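Long-range contacts in 3-oxosteroid 1-dehydrogenase (Sterolibacterium denitrificans, PDB 7P18), which probably catalyses the FAD-dependent 1,2-dehydrogenation of 3-oxosteroids to 3-oxo-Delta(1)-steroids, passing the electrons on to an acceptor: residues A[341-346]-A[393-398]; A[346-351]-A[381-386]; A[415-420]-A[485-490]. One frame throughout, in Å; residues are numbered along the deposited sequence.

Contact 1 of 3, residues A[341-346]-A[393-398]; sequences RNLPGC and YNYPMG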
loop_
_atom_site.group_PDB
_atom_site.type_symbol
_atom_site.label_atom_id
_atom_site.label_comp_id
_atom_site.label_asym_id
_atom_site.label_seq_id
_atom_site.Cartn_x
_atom_site.Cartn_y
_atom_site.Cartn_z
ATOM N N ARG A 341 2.653 -5.531 14.525
ATOM C CA ARG A 341 1.870 -5.082 15.701
ATOM C C ARG A 341 0.958 -6.216 16.230
ATOM O O ARG A 341 0.574 -6.169 17.415
ATOM C CB ARG A 341 1.004 -3.855 15.395
ATOM C CG ARG A 341 1.799 -2.613 14.993
ATOM C CD ARG A 341 0.885 -1.511 14.465
ATOM N NE ARG A 341 0.512 -1.767 13.078
ATOM C CZ ARG A 341 -0.683 -2.206 12.666
ATOM N NH1 ARG A 341 -1.665 -2.415 13.520
ATOM N NH2 ARG A 341 -0.906 -2.366 11.379
ATOM N N ASN A 342 0.602 -7.172 15.395
ATOM C CA ASN A 342 -0.325 -8.278 15.781
ATOM C C ASN A 342 0.402 -9.273 16.688
ATOM O O ASN A 342 -0.286 -10.104 17.353
ATOM C CB ASN A 342 -0.872 -9.032 14.578
ATOM C CG ASN A 342 -1.775 -8.189 13.702
ATOM O OD1 ASN A 342 -1.476 -7.022 13.472
ATOM N ND2 ASN A 342 -2.793 -8.815 13.125
ATOM N N LEU A 343 1.728 -9.216 16.721
ATOM C CA LEU A 343 2.569 -10.171 17.506
ATOM C C LEU A 343 2.377 -9.958 18.998
ATOM O O LEU A 343 2.042 -8.869 19.483
ATOM C CB LEU A 343 4.024 -10.071 17.064
ATOM C CG LEU A 343 4.282 -10.599 15.652
ATOM C CD1 LEU A 343 5.667 -10.191 15.180
ATOM C CD2 LEU A 343 4.144 -12.106 15.602
ATOM N N PRO A 344 2.508 -11.043 19.798
ATOM C CA PRO A 344 2.186 -10.983 21.216
ATOM C C PRO A 344 3.292 -10.348 22.073
ATOM O O PRO A 344 4.430 -10.673 21.871
ATOM C CB PRO A 344 1.969 -12.482 21.543
ATOM C CG PRO A 344 2.909 -13.170 20.676
ATOM C CD PRO A 344 2.846 -12.402 19.359
ATOM N N GLY A 345 2.904 -9.440 22.973
ATOM C CA GLY A 345 3.820 -8.799 23.935
ATOM C C GLY A 345 4.102 -7.327 23.629
ATOM O O GLY A 345 4.960 -6.769 24.310
ATOM N N CYS A 346 3.446 -6.724 22.640
ATOM C CA CYS A 346 3.674 -5.275 22.351
ATOM C C CYS A 346 2.394 -4.497 22.611
ATOM O O CYS A 346 1.295 -5.030 22.343
ATOM C CB CYS A 346 4.195 -5.060 20.951
ATOM S SG CYS A 346 3.003 -5.412 19.628
ATOM N N TYR A 393 13.917 -10.346 21.212
ATOM C CA TYR A 393 14.705 -11.538 20.784
ATOM C C TYR A 393 13.958 -12.292 19.676
ATOM O O TYR A 393 14.614 -12.770 18.723
ATOM C CB TYR A 393 14.967 -12.468 21.972
ATOM C CG TYR A 393 15.798 -13.689 21.645
ATOM C CD1 TYR A 393 17.180 -13.621 21.539
ATOM C CD2 TYR A 393 15.193 -14.914 21.440
ATOM C CE1 TYR A 393 17.936 -14.749 21.256
ATOM C CE2 TYR A 393 15.930 -16.045 21.136
ATOM C CZ TYR A 393 17.309 -15.964 21.055
ATOM O OH TYR A 393 18.046 -17.070 20.744
ATOM N N ASN A 394 12.640 -12.435 19.821
ATOM C CA ASN A 394 11.811 -13.343 18.968
ATOM C C ASN A 394 11.359 -12.713 17.644
ATOM O O ASN A 394 11.210 -13.479 16.662
ATOM C CB ASN A 394 10.646 -13.909 19.761
ATOM C CG ASN A 394 11.180 -14.980 20.706
ATOM O OD1 ASN A 394 11.309 -14.765 21.896
ATOM N ND2 ASN A 394 11.780 -15.983 20.132
ATOM N N TYR A 395 11.129 -11.402 17.581
ATOM C CA TYR A 395 10.231 -10.823 16.540
ATOM C C TYR A 395 10.861 -9.638 15.841
ATOM O O TYR A 395 11.633 -8.912 16.444
ATOM C CB TYR A 395 8.917 -10.387 17.178
ATOM C CG TYR A 395 8.143 -11.486 17.855
ATOM C CD1 TYR A 395 7.909 -12.694 17.214
ATOM C CD2 TYR A 395 7.606 -11.306 19.106
ATOM C CE1 TYR A 395 7.155 -13.693 17.817
ATOM C CE2 TYR A 395 6.879 -12.306 19.733
ATOM C CZ TYR A 395 6.650 -13.503 19.081
ATOM O OH TYR A 395 5.908 -14.472 19.689
ATOM N N PRO A 396 10.508 -9.406 14.558
ATOM C CA PRO A 396 10.912 -8.197 13.847
ATOM C C PRO A 396 9.977 -7.069 14.287
ATOM O O PRO A 396 8.919 -7.340 14.838
ATOM C CB PRO A 396 10.732 -8.569 12.376
ATOM C CG PRO A 396 9.591 -9.522 12.374
ATOM C CD PRO A 396 9.627 -10.239 13.728
ATOM N N MET A 397 10.390 -5.826 14.042
ATOM C CA MET A 397 9.508 -4.641 14.196
ATOM C C MET A 397 10.026 -3.540 13.263
ATOM O O MET A 397 10.986 -2.835 13.614
ATOM C CB MET A 397 9.448 -4.169 15.643
ATOM C CG MET A 397 8.364 -3.098 15.881
ATOM S SD MET A 397 6.687 -3.584 15.424
ATOM C CE MET A 397 6.345 -4.892 16.606
ATOM N N GLY A 398 9.428 -3.437 12.084
ATOM C CA GLY A 398 9.907 -2.570 11.000
ATOM C C GLY A 398 11.372 -2.816 10.715
ATOM O O GLY A 398 11.753 -3.950 10.410
#

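Contact 2 of 3, residues A[346-351]-A[381-386]; sequences CIVVNG and VPAWLI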
loop_
_atom_site.group_PDB
_atom_site.type_symbol
_atom_site.label_atom_id
_atom_site.label_comp_id
_atom_site.label_asym_id
_atom_site.label_seq_id
_atom_site.Cartn_x
_atom_site.Cartn_y
_atom_site.Cartn_z
ATOM N N CYS A 346 3.446 -6.724 22.640
ATOM C CA CYS A 346 3.674 -5.275 22.351
ATOM C C CYS A 346 2.394 -4.497 22.611
ATOM O O CYS A 346 1.295 -5.030 22.343
ATOM C CB CYS A 346 4.195 -5.060 20.951
ATOM S SG CYS A 346 3.003 -5.412 19.628
ATOM N N ILE A 347 2.513 -3.284 23.149
ATOM C CA ILE A 347 1.324 -2.417 23.377
ATOM C C ILE A 347 1.599 -1.045 22.780
ATOM O O ILE A 347 2.768 -0.667 22.678
ATOM C CB ILE A 347 0.917 -2.332 24.859
ATOM C CG1 ILE A 347 2.023 -1.816 25.779
ATOM C CG2 ILE A 347 0.366 -3.669 25.333
ATOM C CD1 ILE A 347 1.469 -1.392 27.132
ATOM N N VAL A 348 0.530 -0.350 22.405
ATOM C CA VAL A 348 0.622 1.055 21.929
ATOM C C VAL A 348 -0.018 1.941 22.968
ATOM O O VAL A 348 -1.157 1.688 23.348
ATOM C CB VAL A 348 -0.029 1.190 20.537
ATOM C CG1 VAL A 348 -0.194 2.648 20.136
ATOM C CG2 VAL A 348 0.818 0.408 19.534
ATOM N N VAL A 349 0.689 3.010 23.353
ATOM C CA VAL A 349 0.187 3.972 24.360
ATOM C C VAL A 349 0.355 5.394 23.838
ATOM O O VAL A 349 1.233 5.639 22.983
ATOM C CB VAL A 349 0.900 3.800 25.718
ATOM C CG1 VAL A 349 0.629 2.409 26.278
ATOM C CG2 VAL A 349 2.396 4.102 25.602
ATOM N N ASN A 350 -0.488 6.271 24.374
ATOM C CA ASN A 350 -0.385 7.751 24.242
ATOM C C ASN A 350 0.554 8.274 25.334
ATOM O O ASN A 350 1.185 7.457 26.036
ATOM C CB ASN A 350 -1.769 8.419 24.271
ATOM C CG ASN A 350 -2.541 8.201 25.553
ATOM O OD1 ASN A 350 -1.964 7.872 26.585
ATOM N ND2 ASN A 350 -3.843 8.421 25.526
ATOM N N GLY A 351 0.688 9.594 25.447
ATOM C CA GLY A 351 1.624 10.233 26.387
ATOM C C GLY A 351 1.199 10.046 27.833
ATOM O O GLY A 351 2.057 10.199 28.720
ATOM N N VAL A 381 -0.356 11.508 18.477
ATOM C CA VAL A 381 0.379 11.618 17.186
ATOM C C VAL A 381 1.672 12.349 17.481
ATOM O O VAL A 381 1.578 13.548 17.759
ATOM C CB VAL A 381 -0.459 12.379 16.138
ATOM C CG1 VAL A 381 0.307 12.545 14.838
ATOM C CG2 VAL A 381 -1.798 11.690 15.902
ATOM N N PRO A 382 2.858 11.692 17.501
ATOM C CA PRO A 382 2.989 10.235 17.429
ATOM C C PRO A 382 2.556 9.530 18.711
ATOM O O PRO A 382 2.228 10.168 19.691
ATOM C CB PRO A 382 4.482 10.002 17.211
ATOM C CG PRO A 382 5.127 11.187 17.883
ATOM C CD PRO A 382 4.171 12.337 17.618
ATOM N N ALA A 383 2.519 8.190 18.650
ATOM C CA ALA A 383 2.232 7.297 19.787
ATOM C C ALA A 383 3.451 6.401 19.982
ATOM O O ALA A 383 4.446 6.612 19.294
ATOM C CB ALA A 383 0.958 6.507 19.528
ATOM N N TRP A 384 3.401 5.523 20.981
ATOM C CA TRP A 384 4.577 4.764 21.468
ATOM C C TRP A 384 4.245 3.283 21.462
ATOM O O TRP A 384 3.221 2.892 22.069
ATOM C CB TRP A 384 5.026 5.257 22.845
ATOM C CG TRP A 384 5.564 6.645 22.744
ATOM C CD1 TRP A 384 4.859 7.791 22.959
ATOM C CD2 TRP A 384 6.856 7.038 22.261
ATOM N NE1 TRP A 384 5.644 8.875 22.684
ATOM C CE2 TRP A 384 6.873 8.448 22.267
ATOM C CE3 TRP A 384 8.011 6.355 21.881
ATOM C CZ2 TRP A 384 7.990 9.169 21.874
ATOM C CZ3 TRP A 384 9.111 7.066 21.469
ATOM C CH2 TRP A 384 9.096 8.459 21.463
ATOM N N LEU A 385 5.157 2.515 20.886
ATOM C CA LEU A 385 5.055 1.032 20.905
ATOM C C LEU A 385 6.055 0.505 21.931
ATOM O O LEU A 385 7.213 0.900 21.840
ATOM C CB LEU A 385 5.349 0.512 19.508
ATOM C CG LEU A 385 5.346 -1.008 19.406
ATOM C CD1 LEU A 385 3.919 -1.479 19.338
ATOM C CD2 LEU A 385 6.145 -1.452 18.209
ATOM N N ILE A 386 5.579 -0.303 22.873
ATOM C CA ILE A 386 6.358 -0.825 24.043
ATOM C C ILE A 386 6.405 -2.354 23.978
ATOM O O ILE A 386 5.358 -2.984 23.725
ATOM C CB ILE A 386 5.711 -0.359 25.353
ATOM C CG1 ILE A 386 5.363 1.135 25.336
ATOM C CG2 ILE A 386 6.610 -0.754 26.526
ATOM C CD1 ILE A 386 6.565 2.058 25.352
#

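Contact 3 of 3, residues A[415-420]-A[485-490]; sequences KVYWRD and PYYAMR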
loop_
_atom_site.group_PDB
_atom_site.type_symbol
_atom_site.label_atom_id
_atom_site.label_comp_id
_atom_site.label_asym_id
_atom_site.label_seq_id
_atom_site.Cartn_x
_atom_site.Cartn_y
_atom_site.Cartn_z
ATOM N N LYS A 415 17.143 6.764 18.190
ATOM C CA LYS A 415 16.699 7.168 16.819
ATOM C C LYS A 415 15.613 6.205 16.291
ATOM O O LYS A 415 14.527 6.693 15.892
ATOM C CB LYS A 415 17.893 7.181 15.870
ATOM C CG LYS A 415 19.128 7.925 16.369
ATOM C CD LYS A 415 18.938 9.399 16.524
ATOM C CE LYS A 415 20.226 10.099 16.931
ATOM N NZ LYS A 415 19.974 11.546 17.066
ATOM N N VAL A 416 15.889 4.898 16.319
ATOM C CA VAL A 416 14.929 3.829 15.868
ATOM C C VAL A 416 14.292 3.166 17.097
ATOM O O VAL A 416 13.114 2.775 17.062
ATOM C CB VAL A 416 15.653 2.825 14.971
ATOM C CG1 VAL A 416 14.780 1.608 14.694
ATOM C CG2 VAL A 416 16.143 3.454 13.690
ATOM N N TYR A 417 15.003 3.077 18.221
ATOM C CA TYR A 417 14.437 2.472 19.446
ATOM C C TYR A 417 15.062 3.133 20.668
ATOM O O TYR A 417 16.210 3.606 20.580
ATOM C CB TYR A 417 14.659 0.947 19.448
ATOM C CG TYR A 417 16.115 0.586 19.586
ATOM C CD1 TYR A 417 16.956 0.564 18.494
ATOM C CD2 TYR A 417 16.674 0.396 20.841
ATOM C CE1 TYR A 417 18.319 0.357 18.626
ATOM C CE2 TYR A 417 18.030 0.155 20.985
ATOM C CZ TYR A 417 18.865 0.158 19.884
ATOM O OH TYR A 417 20.223 -0.062 20.031
ATOM N N TRP A 418 14.297 3.161 21.758
ATOM C CA TRP A 418 14.778 3.537 23.109
ATOM C C TRP A 418 14.794 2.266 23.968
ATOM O O TRP A 418 13.909 1.400 23.766
ATOM C CB TRP A 418 13.902 4.636 23.692
ATOM C CG TRP A 418 13.988 5.946 22.969
ATOM C CD1 TRP A 418 14.604 7.089 23.412
ATOM C CD2 TRP A 418 13.378 6.289 21.709
ATOM N NE1 TRP A 418 14.450 8.098 22.501
ATOM C CE2 TRP A 418 13.732 7.635 21.430
ATOM C CE3 TRP A 418 12.645 5.588 20.741
ATOM C CZ2 TRP A 418 13.314 8.289 20.273
ATOM C CZ3 TRP A 418 12.217 6.242 19.608
ATOM C CH2 TRP A 418 12.569 7.571 19.367
ATOM N N ARG A 419 15.776 2.144 24.863
ATOM C CA ARG A 419 16.024 0.908 25.652
ATOM C C ARG A 419 16.257 1.322 27.105
ATOM O O ARG A 419 16.851 2.393 27.337
ATOM C CB ARG A 419 17.165 0.118 25.003
ATOM C CG ARG A 419 17.482 -1.194 25.706
ATOM C CD ARG A 419 18.691 -1.911 25.134
ATOM N NE ARG A 419 19.861 -1.077 25.397
ATOM C CZ ARG A 419 20.777 -0.705 24.521
ATOM N NH1 ARG A 419 20.746 -1.127 23.270
ATOM N NH2 ARG A 419 21.740 0.115 24.903
ATOM N N ASP A 420 15.692 0.561 28.040
ATOM C CA ASP A 420 15.844 0.826 29.487
ATOM C C ASP A 420 15.659 -0.472 30.277
ATOM O O ASP A 420 14.867 -1.347 29.859
ATOM C CB ASP A 420 14.877 1.893 29.977
ATOM C CG ASP A 420 15.413 2.611 31.205
ATOM O OD1 ASP A 420 15.456 1.965 32.286
ATOM O OD2 ASP A 420 15.769 3.805 31.075
ATOM N N PRO A 485 15.760 -6.148 28.879
ATOM C CA PRO A 485 15.410 -4.735 28.871
ATOM C C PRO A 485 14.091 -4.456 28.122
ATOM O O PRO A 485 13.630 -5.327 27.373
ATOM C CB PRO A 485 16.589 -4.083 28.167
ATOM C CG PRO A 485 17.183 -5.136 27.304
ATOM C CD PRO A 485 16.821 -6.466 27.927
ATOM N N TYR A 486 13.525 -3.272 28.367
ATOM C CA TYR A 486 12.271 -2.762 27.763
ATOM C C TYR A 486 12.628 -1.812 26.619
ATOM O O TYR A 486 13.637 -1.055 26.695
ATOM C CB TYR A 486 11.407 -2.090 28.810
ATOM C CG TYR A 486 11.035 -3.053 29.902
ATOM C CD1 TYR A 486 10.066 -4.020 29.704
ATOM C CD2 TYR A 486 11.706 -3.040 31.121
ATOM C CE1 TYR A 486 9.714 -4.900 30.725
ATOM C CE2 TYR A 486 11.362 -3.905 32.144
ATOM C CZ TYR A 486 10.377 -4.853 31.940
ATOM O OH TYR A 486 10.057 -5.754 32.924
ATOM N N TYR A 487 11.802 -1.857 25.569
ATOM C CA TYR A 487 12.045 -1.106 24.317
ATOM C C TYR A 487 10.830 -0.246 24.010
ATOM O O TYR A 487 9.689 -0.643 24.309
ATOM C CB TYR A 487 12.325 -2.035 23.140
ATOM C CG TYR A 487 13.633 -2.753 23.237
ATOM C CD1 TYR A 487 13.768 -3.913 23.993
ATOM C CD2 TYR A 487 14.746 -2.263 22.592
ATOM C CE1 TYR A 487 14.987 -4.565 24.063
ATOM C CE2 TYR A 487 15.967 -2.914 22.644
ATOM C CZ TYR A 487 16.081 -4.070 23.396
ATOM O OH TYR A 487 17.274 -4.715 23.470
ATOM N N ALA A 488 11.088 0.929 23.438
ATOM C CA ALA A 488 10.034 1.798 22.883
ATOM C C ALA A 488 10.418 2.122 21.453
ATOM O O ALA A 488 11.599 2.290 21.159
ATOM C CB ALA A 488 9.813 3.058 23.677
ATOM N N MET A 489 9.392 2.254 20.620
ATOM C CA MET A 489 9.537 2.769 19.248
ATOM C C MET A 489 8.451 3.842 19.044
ATOM O O MET A 489 7.371 3.782 19.673
ATOM C CB MET A 489 9.449 1.646 18.220
ATOM C CG MET A 489 10.625 0.685 18.363
ATOM S SD MET A 489 10.516 -0.737 17.255
ATOM C CE MET A 489 10.987 -0.008 15.685
ATOM N N ARG A 490 8.834 4.878 18.326
ATOM C CA ARG A 490 7.969 6.035 18.033
ATOM C C ARG A 490 7.144 5.716 16.785
ATOM O O ARG A 490 7.723 5.601 15.697
ATOM C CB ARG A 490 8.824 7.286 17.822
ATOM C CG ARG A 490 7.999 8.520 17.464
ATOM C CD ARG A 490 8.866 9.701 17.015
ATOM N NE ARG A 490 9.999 9.278 16.216
ATOM C CZ ARG A 490 11.272 9.643 16.407
ATOM N NH1 ARG A 490 11.574 10.629 17.240
ATOM N NH2 ARG A 490 12.220 9.055 15.693
HETATM O O HOH W 1 12.290 6.064 14.702
HETATM O O HOH W 2 10.984 4.377 16.504
#

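Contact 1 of 3, residues A[341-346]-A[393-398]
Leu343 and Tyr395 face each other across two mostly loop segments whose backbones stay well apart, CA to CA 7.8 Å, so side chains do the touching. Residues 341-342 end a short 3-10 stretch and Leu343 to Cys346 form a type II beta turn, with Gly345 at positive phi; on the other side Tyr395 is the first residue to leave the helical path after helix 389-394. The Tyr395 ring is the centrepiece. Leu343 brings both methyls to it: CD1 lies 3.8 Å from Tyr395 CB, at the root of the ring, while CD2 sits over one face, 4.0 Å above the plane and displaced toward the rim. The opposite face carries CB of Asn394, over the ring centre, and the ring is clasped between the two. With CG anti to the carbonyl carbon (chi1 -60°), the Tyr395 side chain runs out past Pro344, whose CG comes within 3.4 Å of Tyr395 OH; the two side chains meet nearly at right angles. That hydroxyl is hydrogen-bonded to Asp469. Were Tyr395 replaced by an alanine, Leu343 CD2 and the Pro344 ring would probably lose the surface they pack on, and Asp469 this hydroxyl partner. Farther along, Met397 brings CE to 4.3 Å from Arg341 N, and Leu343 CD1 also brushes Pro396 CD. Phe391 of helix 389-394 meets Tyr395 edge-to-face and touches Leu343 as well, strand 383-387 lies against Met397 through Leu385, and Arg341 reaches Tyr363 and Phe366 on helix 363-377.

Contact 2 of 3, residues A[346-351]-A[381-386]
The indole of Trp384 turns an edge to Val349, whose carbonyl O lies near the ring plane, and it meets Trp418, on strand 418-420 beyond strand 486-502, edge-to-face; Val432 and Arg490 also touch this side chain. Val349 and Trp384 themselves cross at about a right angle, Val349 CG2 resting 4.0 Å from Trp384 CB. That methyl is placed between the backbone N and the carbonyl carbon (chi1 of CG1 -62°), which turns it toward the partner strand, where it also approaches Ile386 CG1. Ile347 joins the same side of the sheet, its CG1 4.0 Å from Ile386 CB. Strands 347-349 and 383-386 form an antiparallel pair, their directions 153° apart, at an edge of a larger antiparallel sheet: strand 383-387 is bonded on its other side to strand 486-502. Ile347 pairs with Ile386 and Val349 with Trp384 as hydrogen-bonded pairs, while Val348 and Leu385 between them form the non-hydrogen-bonded one. Four backbone bonds result, the shorter in each pair being Ile386 N to Ile347 O and Val349 N to Trp384 O, both 2.8 Å. Trp384 O also receives a CA-H contact from Val348, at 3.2 Å. On the sheet face of Val348 and Leu385 the packing is closer, with Val348 CG2 3.6 Å from Leu385 CD1. Leu385 has CG anti to the backbone N (chi1 177°), and its CD1 then reaches not only Val348 but also Cys346 CB, at 3.9 Å. Ala383 CB also touches Val348 CG1, and Phe366 of helix 363-377 covers Val348. Ile347 and Ile386, on the other side, meet helix 434-450 through Ser440, Asn444 and Leu437.

Contact 3 of 3, residues A[415-420]-A[485-490]
Trp418 and Ala488 begin an antiparallel strand pairing, in which the short strand 418-420 lines up along the start of the long strand 486-502, far from the annotated sites. The strand directions differ by 160°. Trp418 with Ala488 and Asp420 with Tyr486 are hydrogen-bonded pairs, each closed by two backbone bonds; the Trp418 N to Ala488 O bond, 2.9 Å, is nearly straight at 169°. Arg419 and Tyr487 form the non-hydrogen-bonded pair between them. Here the arginine lays its aliphatic chain along the tyrosine: CG stands over the ring face, 4.2 Å from the Tyr487 centroid, a CH-pi contact, and CD lies close to the hydroxyl. Pro485 CB flanks the same CG. Arg419 runs out extended and then bends at the third torsion, 66°, sending the guanidinium to a salt bridge with Asp408, whose carboxylate also bonds the Tyr487 hydroxyl. Tyr417 lies alongside, CD2 to CD2 of Tyr487 3.7 Å, at the edge of the Tyr487 ring. On the Trp418 side, the indole meets Arg490 with an edge: CH2 sits over one face of the guanidinium, 3.8 Å from Arg490 CZ, the two planes almost perpendicular. Two waters extend the pairing past the last direct bonds. One donates to Val416 O and accepts from Arg490 N, while the other bridges Lys415 O and Arg490 NH2. The chemistry is thus mixed: backbone bonds set the register, water takes over where the strands part, and Asp408 probably offsets the Arg419 charge while fixing both that guanidinium and the Tyr487 hydroxyl beside the hydrocarbon packing.

Overall arrangement
From the N terminus, the chain reaches loop 341-346 after strand 335-336, and contact 1 closes when the chain returns at 393-398. Contact 2 is nested inside that loop: it starts at the shared Cys346, goes through helix 363-377 and closes with strand 383-387, which leads into helix 389-394 and contact 1. Contact 3 follows in series, joining strand 418-420 to strand 486-502 across 64 intervening residues of helix and loop, with no strand. Strand 383-387 neighbours strand 486-502 in one sheet, with Leu385 N probably bonded to Met489 O, and this joins contacts 2 and 3. Met397 of contact 1 packs on both Leu385 and Met489, bringing the loops onto the sheet.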